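Local coordinates for protein probable transcriptional regulator (Rhodococcus jostii, PDB 3ON2) that is probably a TetR-family transcriptional regulator that binds DNA through an N-terminal helix-turn-helix domain, at residues K51-R56 with L60-E65. Residues are numbered along the deposited sequence; the frame is centred on the assembly and turned at random.
Sequences KHFRDR and LDALAE
The Phe53 ring meets the methyl of Ala62 obliquely, CE1 lying 3.6 Å from CB and CZ a little farther, and this is the tight, buried part of the contact. With CG anti to the carbonyl carbon (chi1 -66°), the ring is carried to Ala62 on helix 56-81, and His52 CD2 sits 3.5 Å above one of its faces. The loop ends at Asp55, the N-cap of helix 56-81, its OD1 accepting from Ala58 N, and the first helical turn closes with Leu60 N donating to Arg56 O at 3.0 Å.

The looser part is the side chain of Arg56, itself partly exposed, while Leu60 stays buried with CG 3.5 Å from Arg56 O. Arg56 runs out extended, and Leu60 CD1 touches one face of its guanidinium, off toward the rim, 4.1 Å from NH2. NE is held by Leu33 O, with a sulfate ion nearby in a long, weak ion pair.

This is the junction where the predicted helix-turn-helix of a TetR-type domain passes into helix 56-81. Helix 35-41 packs on Phe53 through Leu35, helix 13-28 covers Ala62 with Arg14 and Leu18, and helix 122-144 lies against Ala64 and Glu65.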
loop_
_atom_site.group_PDB
_atom_site.type_symbol
_atom_site.label_atom_id
_atom_site.label_comp_id
_atom_site.label_asym_id
_atom_site.label_seq_id
_atom_site.Cartn_x
_atom_site.Cartn_y
_atom_site.Cartn_z
ATOM N N LYS A 51 12.099 23.153 8.591
ATOM C CA LYS A 51 11.986 21.696 8.529
ATOM C C LYS A 51 10.828 21.351 7.582
ATOM O O LYS A 51 10.485 20.180 7.427
ATOM C CB LYS A 51 11.666 21.098 9.909
ATOM C CG LYS A 51 12.574 21.503 11.077
ATOM C CD LYS A 51 12.079 20.894 12.405
ATOM C CE LYS A 51 10.927 21.702 13.081
ATOM N NZ LYS A 51 9.728 22.075 12.208
ATOM N N HIS A 52 10.248 22.387 6.965
ATOM C CA HIS A 52 8.999 22.331 6.182
ATOM C C HIS A 52 7.766 21.925 6.987
ATOM O O HIS A 52 6.815 22.696 7.105
ATOM C CB HIS A 52 9.104 21.441 4.933
ATOM C CG HIS A 52 7.791 21.260 4.248
ATOM N ND1 HIS A 52 7.279 22.190 3.368
ATOM C CD2 HIS A 52 6.858 20.285 4.354
ATOM C CE1 HIS A 52 6.085 21.795 2.963
ATOM N NE2 HIS A 52 5.820 20.629 3.526
ATOM N N PHE A 53 7.779 20.702 7.516
ATOM C CA PHE A 53 6.651 20.165 8.259
ATOM C C PHE A 53 6.472 20.880 9.586
ATOM O O PHE A 53 7.435 21.203 10.249
ATOM C CB PHE A 53 6.857 18.661 8.473
ATOM C CG PHE A 53 6.829 17.877 7.193
ATOM C CD1 PHE A 53 5.613 17.551 6.583
ATOM C CD2 PHE A 53 8.016 17.476 6.580
ATOM C CE1 PHE A 53 5.582 16.830 5.389
ATOM C CE2 PHE A 53 7.986 16.756 5.375
ATOM C CZ PHE A 53 6.768 16.431 4.793
ATOM N N ARG A 54 5.229 21.111 9.964
ATOM C CA ARG A 54 4.884 21.842 11.191
ATOM C C ARG A 54 5.354 21.069 12.428
ATOM O O ARG A 54 5.792 21.667 13.405
ATOM C CB ARG A 54 3.356 22.017 11.241
ATOM C CG ARG A 54 2.778 22.675 12.477
ATOM C CD ARG A 54 2.465 24.154 12.267
ATOM N NE ARG A 54 1.676 24.424 11.061
ATOM C CZ ARG A 54 0.410 24.856 11.046
ATOM N NH1 ARG A 54 -0.186 25.085 9.885
ATOM N NH2 ARG A 54 -0.257 25.069 12.182
ATOM N N ASP A 55 5.239 19.744 12.386
ATOM C CA ASP A 55 5.641 18.879 13.500
ATOM C C ASP A 55 5.791 17.449 12.998
ATOM O O ASP A 55 5.529 17.159 11.821
ATOM C CB ASP A 55 4.610 18.942 14.644
ATOM C CG ASP A 55 3.156 18.691 14.166
ATOM O OD1 ASP A 55 2.906 17.890 13.231
ATOM O OD2 ASP A 55 2.233 19.303 14.747
ATOM N N ARG A 56 6.219 16.564 13.889
ATOM C CA ARG A 56 6.429 15.172 13.562
ATOM C C ARG A 56 5.178 14.549 12.976
ATOM O O ARG A 56 5.263 13.782 12.016
ATOM C CB ARG A 56 6.837 14.374 14.817
ATOM C CG ARG A 56 7.174 12.898 14.527
ATOM C CD ARG A 56 7.946 12.267 15.700
ATOM N NE ARG A 56 8.500 10.982 15.298
ATOM C CZ ARG A 56 8.016 9.803 15.681
ATOM N NH1 ARG A 56 8.563 8.679 15.246
ATOM N NH2 ARG A 56 6.984 9.748 16.505
ATOM N N LEU A 60 4.552 12.278 9.534
ATOM C CA LEU A 60 4.040 10.896 9.510
ATOM C C LEU A 60 2.789 10.786 8.646
ATOM O O LEU A 60 2.625 9.794 7.916
ATOM C CB LEU A 60 3.750 10.358 10.912
ATOM C CG LEU A 60 4.887 10.352 11.919
ATOM C CD1 LEU A 60 4.385 9.969 13.297
ATOM C CD2 LEU A 60 6.009 9.399 11.438
ATOM N N ASP A 61 1.913 11.796 8.748
ATOM C CA ASP A 61 0.694 11.864 7.940
ATOM C C ASP A 61 1.063 11.914 6.445
ATOM O O ASP A 61 0.418 11.255 5.631
ATOM C CB ASP A 61 -0.139 13.103 8.304
ATOM C CG ASP A 61 -0.824 13.004 9.691
ATOM O OD1 ASP A 61 -0.796 11.922 10.344
ATOM O OD2 ASP A 61 -1.426 14.028 10.114
ATOM N N ALA A 62 2.088 12.704 6.105
ATOM C CA ALA A 62 2.589 12.822 4.730
ATOM C C ALA A 62 3.157 11.505 4.196
ATOM O O ALA A 62 2.872 11.145 3.060
ATOM C CB ALA A 62 3.628 13.947 4.610
ATOM N N LEU A 63 3.935 10.794 5.014
ATOM C CA LEU A 63 4.464 9.470 4.654
ATOM C C LEU A 63 3.358 8.452 4.425
ATOM O O LEU A 63 3.352 7.717 3.426
ATOM C CB LEU A 63 5.361 8.949 5.779
ATOM C CG LEU A 63 6.787 9.485 5.798
ATOM C CD1 LEU A 63 7.469 9.162 7.146
ATOM C CD2 LEU A 63 7.569 8.875 4.633
ATOM N N ALA A 64 2.396 8.450 5.344
ATOM C CA ALA A 64 1.237 7.554 5.260
ATOM C C ALA A 64 0.407 7.854 4.004
ATOM O O ALA A 64 0.026 6.937 3.273
ATOM C CB ALA A 64 0.387 7.685 6.517
ATOM N N GLU A 65 0.113 9.127 3.760
ATOM C CA GLU A 65 -0.643 9.529 2.555
ATOM C C GLU A 65 0.081 9.119 1.270
ATOM O O GLU A 65 -0.512 8.520 0.373
ATOM C CB GLU A 65 -0.899 11.044 2.557
ATOM C CG GLU A 65 -1.944 11.479 1.521
ATOM C CD GLU A 65 -1.817 12.941 1.138
ATOM O OE1 GLU A 65 -0.759 13.561 1.421
ATOM O OE2 GLU A 65 -2.775 13.464 0.535
#